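Local coordinates for DNA repair and telomere maintenance protein nbs1 (Schizosaccharomyces pombe, PDB 3HUF), which serves as the adaptor subunit of the MRN complex in DNA double-strand break repair, its N-terminal FHA and BRCT domains binding phosphorylated partners such as Ctp1, at residues S159-G164 and D213-S218; F151-Q156 and V163-A168; K172-D177 and D200-F205; I118-P123 and I138-R143. All blocks are in the same frame, centred on the assembly; numbering follows the deposited sequence.

Contact 1: S159-G164 and D213-S218; sequences SSITVG and DQFPSS
Q214 and I161 carry most of this contact. They lie alongside each other and run in opposite directions. CB of Q214 rests on the CG2 branch of I161, with Q214 CB to I161 CG2 at 3.7 Å. The glutamine chain then bends at chi2 (-66°), which brings its amide round to the backbone of S160 and I161. There the backbone N of I161 donates to Q214 OE1 at 3.0 Å, with an N-H...O angle of 159°. The donor lies above the carbonyl plane of the amide, 43° out of it. OE1 is also close to S160 CA, at 3.2 Å. At the other corner of the amide, Q214 NE2 makes a weak hydrogen bond of 3.4 Å to D213 OD1, which would help to limit rotation of the amide.

The segment 159-164 is the loop that leads into helix 163-170 of the first BRCT domain, where T162 is the N-cap. The segment 213-218 belongs to the connection between helices 198-209 and 219-222, which leads on to the second BRCT domain. W298 of helix 294-302 in that second domain reaches the same place, and its NE1 bonds to Q214 O.

I161 CD1 goes the other way, past the glutamine backbone to F215. It sits over one face of the phenyl ring, offset toward the rim, with I161 CD1 to F215 CZ at 4.0 Å. The F215 ring also meets the ring of F169 in helix 163-170.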
loop_
_atom_site.group_PDB
_atom_site.type_symbol
_atom_site.label_atom_id
_atom_site.label_comp_id
_atom_site.label_asym_id
_atom_site.label_seq_id
_atom_site.Cartn_x
_atom_site.Cartn_y
_atom_site.Cartn_z
ATOM N N SER A 159 -14.652 -3.914 20.553
ATOM C CA SER A 159 -14.353 -5.346 20.561
ATOM C C SER A 159 -12.915 -5.652 20.131
ATOM O O SER A 159 -12.175 -4.750 19.713
ATOM C CB SER A 159 -15.344 -6.114 19.670
ATOM O OG SER A 159 -15.211 -5.742 18.305
ATOM N N SER A 160 -12.541 -6.928 20.225
ATOM C CA SER A 160 -11.203 -7.388 19.870
ATOM C C SER A 160 -10.871 -7.102 18.412
ATOM O O SER A 160 -11.754 -7.167 17.546
ATOM C CB SER A 160 -11.091 -8.896 20.097
ATOM O OG SER A 160 -11.236 -9.225 21.463
ATOM N N ILE A 161 -9.599 -6.812 18.136
ATOM C CA ILE A 161 -9.137 -6.684 16.737
ATOM C C ILE A 161 -8.910 -8.074 16.116
ATOM O O ILE A 161 -8.698 -9.057 16.830
ATOM C CB ILE A 161 -7.843 -5.816 16.584
ATOM C CG1 ILE A 161 -6.654 -6.429 17.345
ATOM C CG2 ILE A 161 -8.122 -4.346 16.960
ATOM C CD1 ILE A 161 -5.305 -5.802 17.004
ATOM N N THR A 162 -8.972 -8.148 14.796
ATOM C CA THR A 162 -8.822 -9.412 14.086
ATOM C C THR A 162 -7.354 -9.770 13.884
ATOM O O THR A 162 -6.478 -8.914 14.005
ATOM C CB THR A 162 -9.462 -9.327 12.691
ATOM O OG1 THR A 162 -8.813 -8.296 11.939
ATOM C CG2 THR A 162 -10.965 -9.040 12.787
ATOM N N VAL A 163 -7.104 -11.043 13.561
ATOM C CA VAL A 163 -5.766 -11.539 13.209
ATOM C C VAL A 163 -5.148 -10.770 12.032
ATOM O O VAL A 163 -3.937 -10.550 11.994
ATOM C CB VAL A 163 -5.793 -13.043 12.858
ATOM C CG1 VAL A 163 -4.381 -13.599 12.792
ATOM C CG2 VAL A 163 -6.572 -13.804 13.894
ATOM N N GLY A 164 -5.985 -10.357 11.080
ATOM C CA GLY A 164 -5.515 -9.572 9.939
ATOM C C GLY A 164 -4.910 -8.265 10.411
ATOM O O GLY A 164 -3.873 -7.811 9.897
ATOM N N ASP A 213 -6.376 -0.427 23.977
ATOM C CA ASP A 213 -5.945 -1.667 24.640
ATOM C C ASP A 213 -5.856 -2.904 23.725
ATOM O O ASP A 213 -5.725 -4.037 24.199
ATOM C CB ASP A 213 -6.790 -1.962 25.897
ATOM C CG ASP A 213 -8.195 -2.513 25.582
ATOM O OD1 ASP A 213 -8.634 -2.551 24.407
ATOM O OD2 ASP A 213 -8.880 -2.906 26.551
ATOM N N GLN A 214 -5.945 -2.688 22.424
ATOM C CA GLN A 214 -5.793 -3.768 21.476
ATOM C C GLN A 214 -4.416 -3.673 20.814
ATOM O O GLN A 214 -4.007 -4.572 20.080
ATOM C CB GLN A 214 -6.917 -3.719 20.428
ATOM C CG GLN A 214 -8.319 -3.994 20.996
ATOM C CD GLN A 214 -8.469 -5.421 21.519
ATOM O OE1 GLN A 214 -8.250 -6.386 20.785
ATOM N NE2 GLN A 214 -8.837 -5.554 22.795
ATOM N N PHE A 215 -3.710 -2.575 21.092
ATOM C CA PHE A 215 -2.378 -2.333 20.537
ATOM C C PHE A 215 -1.389 -1.987 21.637
ATOM O O PHE A 215 -1.765 -1.354 22.625
ATOM C CB PHE A 215 -2.407 -1.166 19.556
ATOM C CG PHE A 215 -3.156 -1.448 18.294
ATOM C CD1 PHE A 215 -4.493 -1.084 18.170
ATOM C CD2 PHE A 215 -2.516 -2.071 17.218
ATOM C CE1 PHE A 215 -5.182 -1.343 17.007
ATOM C CE2 PHE A 215 -3.185 -2.344 16.055
ATOM C CZ PHE A 215 -4.514 -1.982 15.928
ATOM N N PRO A 216 -0.115 -2.395 21.471
ATOM C CA PRO A 216 0.923 -1.806 22.313
ATOM C C PRO A 216 1.438 -0.527 21.648
ATOM O O PRO A 216 0.834 -0.063 20.677
ATOM C CB PRO A 216 1.999 -2.893 22.356
ATOM C CG PRO A 216 1.861 -3.608 21.051
ATOM C CD PRO A 216 0.436 -3.409 20.548
ATOM N N SER A 217 2.529 0.036 22.166
ATOM C CA SER A 217 3.074 1.298 21.644
ATOM C C SER A 217 3.549 1.236 20.183
ATOM O O SER A 217 3.320 2.169 19.399
ATOM C CB SER A 217 4.205 1.799 22.551
ATOM O OG SER A 217 3.694 2.321 23.775
ATOM N N SER A 218 4.191 0.130 19.817
ATOM C CA SER A 218 4.869 0.028 18.534
ATOM C C SER A 218 4.941 -1.423 18.072
ATOM O O SER A 218 4.835 -2.340 18.889
ATOM C CB SER A 218 6.291 0.586 18.666
ATOM O OG SER A 218 7.100 -0.295 19.425
#

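Contact 2: F151-Q156 and V163-A168; sequences FVMNRQ and VGTMYA
F151 reaches from the sheet to helix 163-170 and meets three of its residues in turn. Its CG is anti to the backbone N (chi1 179°), which directs the ring at the helix. At the base, F151 CB lies 3.7 Å from A168 CB. The next atom, F151 CG, is equally close to that methyl, and F151 CD1 and CD2 stay near it at 4.0 and 4.1 Å. Farther out F151 CE1 meets G164 O, which stands over one ring face, offset toward the rim. At the tip F151 CZ lies 3.5 Å from G164 C. On the other flank F151 CE2 meets T165 OG1 at 3.4 Å. That hydroxyl has its polar partner in T162 OG1. The T165 methyl turns instead to M153, and T165 CG2 to M153 CE is tight at 3.4 Å. With an alanine at F151, a gap would probably open between strand and helix, leaving G164 and A168 without the ring that packs on them. Strand 150-152, helix 163-170 and strand 174-176 form a beta-alpha-beta unit of the first BRCT domain. Within it F151 fills the space between the helix and the parallel sheet, beside Q119 of strand 118-120.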
loop_
_atom_site.group_PDB
_atom_site.type_symbol
_atom_site.label_atom_id
_atom_site.label_comp_id
_atom_site.label_asym_id
_atom_site.label_seq_id
_atom_site.Cartn_x
_atom_site.Cartn_y
_atom_site.Cartn_z
ATOM N N PHE A 151 -3.670 -1.023 5.597
ATOM C CA PHE A 151 -4.631 -2.031 5.993
ATOM C C PHE A 151 -5.792 -1.350 6.673
ATOM O O PHE A 151 -5.584 -0.638 7.646
ATOM C CB PHE A 151 -3.989 -3.034 6.964
ATOM C CG PHE A 151 -4.937 -4.110 7.437
ATOM C CD1 PHE A 151 -5.073 -5.285 6.727
ATOM C CD2 PHE A 151 -5.708 -3.931 8.599
ATOM C CE1 PHE A 151 -5.952 -6.279 7.155
ATOM C CE2 PHE A 151 -6.587 -4.917 9.034
ATOM C CZ PHE A 151 -6.706 -6.095 8.317
ATOM N N VAL A 152 -7.005 -1.581 6.163
ATOM C CA VAL A 152 -8.208 -0.998 6.750
ATOM C C VAL A 152 -8.833 -1.942 7.748
ATOM O O VAL A 152 -9.419 -2.943 7.348
ATOM C CB VAL A 152 -9.298 -0.712 5.693
ATOM C CG1 VAL A 152 -10.454 0.081 6.330
ATOM C CG2 VAL A 152 -8.701 0.025 4.493
ATOM N N MET A 153 -8.729 -1.623 9.034
ATOM C CA MET A 153 -9.387 -2.430 10.066
ATOM C C MET A 153 -10.856 -2.082 10.107
ATOM O O MET A 153 -11.221 -0.942 9.787
ATOM C CB MET A 153 -8.765 -2.175 11.437
ATOM C CG MET A 153 -8.567 -0.721 11.749
ATOM S SD MET A 153 -8.322 -0.295 13.485
ATOM C CE MET A 153 -7.266 -1.557 14.071
ATOM N N ASN A 154 -11.697 -3.043 10.500
ATOM C CA ASN A 154 -13.109 -2.748 10.765
ATOM C C ASN A 154 -13.246 -1.779 11.934
ATOM O O ASN A 154 -12.337 -1.672 12.772
ATOM C CB ASN A 154 -13.948 -4.010 11.071
ATOM C CG ASN A 154 -13.802 -5.093 10.018
ATOM O OD1 ASN A 154 -13.401 -4.826 8.871
ATOM N ND2 ASN A 154 -14.114 -6.342 10.407
ATOM N N ARG A 155 -14.375 -1.070 11.962
ATOM C CA ARG A 155 -14.788 -0.275 13.117
ATOM C C ARG A 155 -14.561 -1.091 14.381
ATOM O O ARG A 155 -15.176 -2.148 14.560
ATOM C CB ARG A 155 -16.271 0.074 12.991
ATOM C CG ARG A 155 -16.784 1.136 13.934
ATOM C CD ARG A 155 -18.303 1.283 13.784
ATOM N NE ARG A 155 -18.869 2.228 14.732
ATOM C CZ ARG A 155 -19.210 3.476 14.419
ATOM N NH1 ARG A 155 -19.044 3.917 13.173
ATOM N NH2 ARG A 155 -19.717 4.284 15.349
ATOM N N GLN A 156 -13.659 -0.614 15.237
ATOM C CA GLN A 156 -13.281 -1.322 16.467
ATOM C C GLN A 156 -14.397 -1.187 17.482
ATOM O O GLN A 156 -14.255 -0.505 18.514
ATOM C CB GLN A 156 -11.985 -0.755 17.043
ATOM C CG GLN A 156 -11.205 -1.736 17.899
ATOM C CD GLN A 156 -9.995 -1.094 18.556
ATOM O OE1 GLN A 156 -9.125 -0.552 17.875
ATOM N NE2 GLN A 156 -9.928 -1.166 19.884
ATOM N N VAL A 163 -7.104 -11.043 13.561
ATOM C CA VAL A 163 -5.766 -11.539 13.209
ATOM C C VAL A 163 -5.148 -10.770 12.032
ATOM O O VAL A 163 -3.937 -10.550 11.994
ATOM C CB VAL A 163 -5.793 -13.043 12.858
ATOM C CG1 VAL A 163 -4.381 -13.599 12.792
ATOM C CG2 VAL A 163 -6.572 -13.804 13.894
ATOM N N GLY A 164 -5.985 -10.357 11.080
ATOM C CA GLY A 164 -5.515 -9.572 9.939
ATOM C C GLY A 164 -4.910 -8.265 10.411
ATOM O O GLY A 164 -3.873 -7.811 9.897
ATOM N N THR A 165 -5.552 -7.672 11.418
ATOM C CA THR A 165 -5.067 -6.423 11.993
ATOM C C THR A 165 -3.759 -6.634 12.737
ATOM O O THR A 165 -2.818 -5.868 12.552
ATOM C CB THR A 165 -6.102 -5.787 12.922
ATOM O OG1 THR A 165 -7.339 -5.656 12.216
ATOM C CG2 THR A 165 -5.628 -4.417 13.365
ATOM N N MET A 166 -3.708 -7.682 13.561
ATOM C CA MET A 166 -2.518 -8.009 14.336
ATOM C C MET A 166 -1.318 -8.222 13.415
ATOM O O MET A 166 -0.212 -7.732 13.686
ATOM C CB MET A 166 -2.746 -9.287 15.130
ATOM C CG MET A 166 -3.888 -9.255 16.131
ATOM S SD MET A 166 -4.280 -10.934 16.691
ATOM C CE MET A 166 -5.766 -10.630 17.681
ATOM N N TYR A 167 -1.563 -8.968 12.335
ATOM C CA TYR A 167 -0.566 -9.269 11.335
ATOM C C TYR A 167 -0.064 -8.023 10.622
ATOM O O TYR A 167 1.147 -7.842 10.497
ATOM C CB TYR A 167 -1.099 -10.288 10.330
ATOM C CG TYR A 167 -0.029 -10.818 9.402
ATOM C CD1 TYR A 167 1.197 -11.281 9.903
ATOM C CD2 TYR A 167 -0.237 -10.866 8.025
ATOM C CE1 TYR A 167 2.182 -11.771 9.060
ATOM C CE2 TYR A 167 0.740 -11.364 7.175
ATOM C CZ TYR A 167 1.938 -11.813 7.689
ATOM O OH TYR A 167 2.896 -12.275 6.817
ATOM N N ALA A 168 -0.990 -7.154 10.192
ATOM C CA ALA A 168 -0.626 -5.892 9.567
ATOM C C ALA A 168 0.238 -5.037 10.486
ATOM O O ALA A 168 1.252 -4.483 10.059
ATOM C CB ALA A 168 -1.852 -5.129 9.154
#

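Contact 3: K172-D177 and D200-F205; sequences KTVIID and DALECF
Strand 174-176 and helix 200-205 cross nearly at a right angle, 78° between their directions, and their axes approach to 6.9 Å. The backbones come nearest at I175 and F205. There F205 CA makes a CA-H...O contact of 3.2 Å with I175 O.

F205 covers this stretch of strand with its ring. CG stands anti to the backbone N (chi1 -177°), which sends the ring toward the strand, and chi2 near 20° turns one face to the backbone. The backbone N of I175 sits over the ring centre, 3.4 Å above the plane, and V174 C lies over the rim of the same face. At one side of the ring, F205 CD1 meets I175 CB at 3.7 Å. V174 spreads its two methyls over the helix: CG1 touches F205 CB, and CG2 meets L202 CD2 at 3.7 Å. I176 places CG2 against A201 CB at 3.9 Å. Beyond I176, D177 OD2 lies 3.4 Å from C204 SG; that carboxylate oxygen is hydrogen-bonded to S179 OG. A serine in place of F205 would probably leave the backbone of V174 and I175, and I175 CB, without the ring that packs on them.

Strand 174-176 is an outermost strand of the four-stranded parallel sheet in the first BRCT domain. Helix 198-209, which follows that domain's helix 178-184, packs across this edge on the way to the second BRCT domain.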
loop_
_atom_site.group_PDB
_atom_site.type_symbol
_atom_site.label_atom_id
_atom_site.label_comp_id
_atom_site.label_asym_id
_atom_site.label_seq_id
_atom_site.Cartn_x
_atom_site.Cartn_y
_atom_site.Cartn_z
ATOM N N LYS A 172 4.579 -4.094 9.984
ATOM C CA LYS A 172 4.810 -2.646 9.859
ATOM C C LYS A 172 3.996 -1.949 8.774
ATOM O O LYS A 172 4.393 -0.910 8.237
ATOM C CB LYS A 172 6.308 -2.319 9.785
ATOM C CG LYS A 172 7.040 -2.638 11.094
ATOM C CD LYS A 172 8.522 -2.883 10.877
ATOM C CE LYS A 172 9.236 -3.010 12.209
ATOM N NZ LYS A 172 10.722 -2.997 12.038
ATOM N N THR A 173 2.845 -2.536 8.461
ATOM C CA THR A 173 1.889 -1.932 7.557
ATOM C C THR A 173 1.229 -0.765 8.296
ATOM O O THR A 173 1.128 -0.786 9.520
ATOM C CB THR A 173 0.855 -2.969 7.140
ATOM O OG1 THR A 173 1.544 -4.099 6.604
ATOM C CG2 THR A 173 -0.092 -2.433 6.087
ATOM N N VAL A 174 0.831 0.263 7.552
ATOM C CA VAL A 174 0.105 1.403 8.101
ATOM C C VAL A 174 -1.372 1.020 8.270
ATOM O O VAL A 174 -2.037 0.621 7.328
ATOM C CB VAL A 174 0.253 2.647 7.173
ATOM C CG1 VAL A 174 -0.501 3.853 7.744
ATOM C CG2 VAL A 174 1.724 2.992 6.970
ATOM N N ILE A 175 -1.888 1.128 9.493
ATOM C CA ILE A 175 -3.260 0.731 9.744
ATOM C C ILE A 175 -4.165 1.947 9.663
ATOM O O ILE A 175 -3.932 2.961 10.295
ATOM C CB ILE A 175 -3.396 -0.018 11.095
ATOM C CG1 ILE A 175 -2.611 -1.344 11.038
ATOM C CG2 ILE A 175 -4.882 -0.247 11.452
ATOM C CD1 ILE A 175 -2.495 -2.003 12.381
ATOM N N ILE A 176 -5.194 1.863 8.838
ATOM C CA ILE A 176 -6.079 2.998 8.692
ATOM C C ILE A 176 -7.493 2.561 9.011
ATOM O O ILE A 176 -7.740 1.380 9.295
ATOM C CB ILE A 176 -5.998 3.581 7.257
ATOM C CG1 ILE A 176 -6.222 2.475 6.219
ATOM C CG2 ILE A 176 -4.657 4.286 7.054
ATOM C CD1 ILE A 176 -6.197 2.962 4.783
ATOM N N ASP A 177 -8.419 3.504 8.945
ATOM C CA ASP A 177 -9.814 3.163 9.064
ATOM C C ASP A 177 -10.682 3.984 8.133
ATOM O O ASP A 177 -10.185 4.731 7.294
ATOM C CB ASP A 177 -10.298 3.236 10.526
ATOM C CG ASP A 177 -10.226 4.637 11.128
ATOM O OD1 ASP A 177 -10.400 4.721 12.352
ATOM O OD2 ASP A 177 -10.027 5.659 10.429
ATOM N N ASP A 200 -1.529 11.740 5.921
ATOM C CA ASP A 200 -2.792 11.698 6.669
ATOM C C ASP A 200 -3.064 10.270 7.075
ATOM O O ASP A 200 -3.650 10.027 8.121
ATOM C CB ASP A 200 -3.984 12.211 5.855
ATOM C CG ASP A 200 -4.039 13.731 5.774
ATOM O OD1 ASP A 200 -4.018 14.263 4.639
ATOM O OD2 ASP A 200 -4.109 14.402 6.813
ATOM N N ALA A 201 -2.625 9.328 6.247
ATOM C CA ALA A 201 -2.737 7.906 6.607
ATOM C C ALA A 201 -1.916 7.554 7.855
ATOM O O ALA A 201 -2.375 6.782 8.701
ATOM C CB ALA A 201 -2.337 7.035 5.436
ATOM N N LEU A 202 -0.714 8.127 7.956
ATOM C CA LEU A 202 0.167 7.896 9.100
ATOM C C LEU A 202 -0.404 8.555 10.344
ATOM O O LEU A 202 -0.288 7.997 11.435
ATOM C CB LEU A 202 1.584 8.424 8.837
ATOM C CG LEU A 202 2.367 7.738 7.709
ATOM C CD1 LEU A 202 3.528 8.597 7.231
ATOM C CD2 LEU A 202 2.863 6.332 8.114
ATOM N N GLU A 203 -1.020 9.727 10.183
ATOM C CA GLU A 203 -1.640 10.420 11.314
ATOM C C GLU A 203 -2.831 9.633 11.830
ATOM O O GLU A 203 -3.042 9.531 13.037
ATOM C CB GLU A 203 -2.084 11.840 10.933
ATOM C CG GLU A 203 -1.010 12.895 11.104
ATOM C CD GLU A 203 -0.421 12.900 12.509
ATOM O OE1 GLU A 203 -1.167 13.129 13.489
ATOM O OE2 GLU A 203 0.796 12.666 12.636
ATOM N N CYS A 204 -3.611 9.100 10.895
ATOM C CA CYS A 204 -4.736 8.236 11.215
ATOM C C CYS A 204 -4.255 7.020 12.030
ATOM O O CYS A 204 -4.811 6.707 13.083
ATOM C CB CYS A 204 -5.424 7.784 9.918
ATOM S SG CYS A 204 -6.816 6.638 10.168
ATOM N N PHE A 205 -3.201 6.377 11.543
ATOM C CA PHE A 205 -2.598 5.204 12.176
ATOM C C PHE A 205 -2.168 5.528 13.603
ATOM O O PHE A 205 -2.605 4.856 14.541
ATOM C CB PHE A 205 -1.412 4.732 11.330
ATOM C CG PHE A 205 -0.726 3.465 11.835
ATOM C CD1 PHE A 205 -1.364 2.573 12.708
ATOM C CD2 PHE A 205 0.557 3.161 11.405
ATOM C CE1 PHE A 205 -0.712 1.420 13.156
ATOM C CE2 PHE A 205 1.207 2.012 11.847
ATOM C CZ PHE A 205 0.567 1.141 12.720
#

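Contact 4: I118-P123 and I138-R143; sequences IQFDNP and IPTGLR
I118 and I138 meet where two parallel strands of the first BRCT domain begin to pair. Strands 118-120 and 140-141 belong to a beta-alpha-beta unit, joined by helix 123-134. The two isoleucines cross obliquely, with I118 CG1 to I138 CG2 at 3.7 Å. The T140 methyl comes to the edge of the F120 ring, near its plane, with T140 CG2 to F120 CE1 at 3.8 Å. Between the strands I118 N bonds to P139 O, G141 N to I118 O and F120 N to G141 O. The middle bond is the longer and more bent one. The last is 2.9 Å long and runs nearly along the C=O axis.

L142 points its first bond away from strand 118-120, yet CD2 turns back to the end of that strand and the residues after it. L142 CD2 lies 3.4 Å from F120 O and also touches N122 O. Q119 projects to the opposite face of the sheet from I118 and T140. Its chain is fully extended, with CG anti to the backbone N (chi1 177°), and this carries the amide past G141 to L142. Q119 NE2 donates to L142 O at 2.7 Å, the oxygen lying in the amide plane. A water donates to the same L142 O and to F120 O, 2.7 Å from each.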
loop_
_atom_site.group_PDB
_atom_site.type_symbol
_atom_site.label_atom_id
_atom_site.label_comp_id
_atom_site.label_asym_id
_atom_site.label_seq_id
_atom_site.Cartn_x
_atom_site.Cartn_y
_atom_site.Cartn_z
ATOM N N ILE A 118 -4.126 -1.237 -0.851
ATOM C CA ILE A 118 -4.910 -1.197 0.385
ATOM C C ILE A 118 -5.628 -2.523 0.639
ATOM O O ILE A 118 -6.459 -2.952 -0.163
ATOM C CB ILE A 118 -5.894 0.017 0.406
ATOM C CG1 ILE A 118 -5.117 1.354 0.437
ATOM C CG2 ILE A 118 -6.829 -0.075 1.607
ATOM C CD1 ILE A 118 -5.988 2.599 0.565
ATOM N N GLN A 119 -5.285 -3.185 1.747
ATOM C CA GLN A 119 -5.974 -4.408 2.137
ATOM C C GLN A 119 -7.137 -4.075 3.053
ATOM O O GLN A 119 -7.008 -3.200 3.905
ATOM C CB GLN A 119 -5.023 -5.386 2.836
ATOM C CG GLN A 119 -5.724 -6.674 3.333
ATOM C CD GLN A 119 -4.757 -7.678 3.891
ATOM O OE1 GLN A 119 -3.670 -7.318 4.319
ATOM N NE2 GLN A 119 -5.137 -8.950 3.884
ATOM N N PHE A 120 -8.272 -4.754 2.864
ATOM C CA PHE A 120 -9.441 -4.571 3.713
ATOM C C PHE A 120 -9.629 -5.803 4.562
ATOM O O PHE A 120 -9.274 -6.900 4.150
ATOM C CB PHE A 120 -10.699 -4.354 2.884
ATOM C CG PHE A 120 -10.826 -2.968 2.334
ATOM C CD1 PHE A 120 -10.059 -2.574 1.230
ATOM C CD2 PHE A 120 -11.720 -2.062 2.911
ATOM C CE1 PHE A 120 -10.183 -1.301 0.696
ATOM C CE2 PHE A 120 -11.844 -0.771 2.400
ATOM C CZ PHE A 120 -11.065 -0.388 1.290
ATOM N N ASP A 121 -10.179 -5.626 5.756
ATOM C CA ASP A 121 -10.352 -6.755 6.649
ATOM C C ASP A 121 -11.717 -7.406 6.474
ATOM O O ASP A 121 -11.992 -8.437 7.054
ATOM C CB ASP A 121 -10.177 -6.308 8.089
ATOM C CG ASP A 121 -9.842 -7.461 9.011
ATOM O OD1 ASP A 121 -9.326 -8.514 8.537
ATOM O OD2 ASP A 121 -10.106 -7.308 10.204
ATOM N N ASN A 122 -12.554 -6.823 5.626
ATOM C CA ASN A 122 -13.955 -7.184 5.593
ATOM C C ASN A 122 -14.443 -7.091 4.157
ATOM O O ASN A 122 -14.212 -6.085 3.496
ATOM C CB ASN A 122 -14.694 -6.201 6.516
ATOM C CG ASN A 122 -16.170 -6.447 6.604
ATOM O OD1 ASN A 122 -16.927 -6.121 5.691
ATOM N ND2 ASN A 122 -16.606 -6.966 7.740
ATOM N N PRO A 123 -15.111 -8.141 3.668
ATOM C CA PRO A 123 -15.597 -8.203 2.285
ATOM C C PRO A 123 -16.672 -7.169 1.936
ATOM O O PRO A 123 -16.717 -6.695 0.798
ATOM C CB PRO A 123 -16.177 -9.617 2.177
ATOM C CG PRO A 123 -15.677 -10.360 3.378
ATOM C CD PRO A 123 -15.443 -9.358 4.430
ATOM N N ILE A 138 -5.620 2.996 -6.930
ATOM C CA ILE A 138 -5.204 2.260 -5.744
ATOM C C ILE A 138 -5.776 0.835 -5.793
ATOM O O ILE A 138 -6.973 0.654 -5.644
ATOM C CB ILE A 138 -5.579 2.992 -4.400
ATOM C CG1 ILE A 138 -4.933 4.387 -4.342
ATOM C CG2 ILE A 138 -5.111 2.150 -3.148
ATOM C CD1 ILE A 138 -5.596 5.343 -3.270
ATOM N N PRO A 139 -4.913 -0.177 -6.028
ATOM C CA PRO A 139 -5.388 -1.567 -5.955
ATOM C C PRO A 139 -5.796 -1.934 -4.529
ATOM O O PRO A 139 -5.234 -1.407 -3.550
ATOM C CB PRO A 139 -4.179 -2.399 -6.409
ATOM C CG PRO A 139 -3.236 -1.413 -7.087
ATOM C CD PRO A 139 -3.476 -0.101 -6.369
ATOM N N THR A 140 -6.787 -2.816 -4.429
ATOM C CA THR A 140 -7.362 -3.221 -3.154
ATOM C C THR A 140 -7.595 -4.724 -3.181
ATOM O O THR A 140 -7.646 -5.335 -4.268
ATOM C CB THR A 140 -8.711 -2.556 -2.936
ATOM O OG1 THR A 140 -9.506 -2.742 -4.116
ATOM C CG2 THR A 140 -8.562 -1.061 -2.686
ATOM N N GLY A 141 -7.770 -5.311 -1.997
ATOM C CA GLY A 141 -8.023 -6.738 -1.873
ATOM C C GLY A 141 -8.289 -7.136 -0.438
ATOM O O GLY A 141 -8.237 -6.300 0.470
ATOM N N LEU A 142 -8.540 -8.425 -0.247
ATOM C CA LEU A 142 -8.907 -8.987 1.036
ATOM C C LEU A 142 -7.777 -9.881 1.553
ATOM O O LEU A 142 -7.412 -9.822 2.714
ATOM C CB LEU A 142 -10.182 -9.832 0.867
ATOM C CG LEU A 142 -11.342 -9.664 1.857
ATOM C CD1 LEU A 142 -11.136 -10.417 3.179
ATOM C CD2 LEU A 142 -11.657 -8.178 2.114
ATOM N N ARG A 143 -7.216 -10.681 0.654
ATOM C CA ARG A 143 -6.202 -11.686 1.004
ATOM C C ARG A 143 -4.859 -11.029 1.253
ATOM O O ARG A 143 -4.632 -9.877 0.872
ATOM C CB ARG A 143 -6.059 -12.731 -0.109
ATOM C CG ARG A 143 -7.344 -13.444 -0.455
ATOM C CD ARG A 143 -7.773 -14.333 0.661
ATOM N NE ARG A 143 -9.222 -14.298 0.876
ATOM C CZ ARG A 143 -9.802 -14.053 2.049
ATOM N NH1 ARG A 143 -9.063 -13.822 3.131
ATOM N NH2 ARG A 143 -11.124 -14.049 2.142
HETATM O O HOH W 1 -8.514 -9.365 5.088
#

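How the contacts relate
Contacts 2, 3 and 4 share the parallel sheet of the first BRCT domain. Strand 150-152 lies between strands 118-120 and 174-176. V152 N reaches Q119 O at 2.8 Å, which links contacts 2 and 4. F151 O and I176 N, also 2.8 Å apart, link contacts 2 and 3. Contact 1 lies at the end of helix 163-170 nearer the second BRCT domain. Its centre is about 8 Å from that of contact 2 and about 18 Å from that of contact 4. F215 joins three of the contacts, touching M153 and T165 of contact 2 and I175 of contact 3. T162 OG1 of contact 1 lies unusually close to D121 OD2 of contact 4, so that link is doubtful in detail.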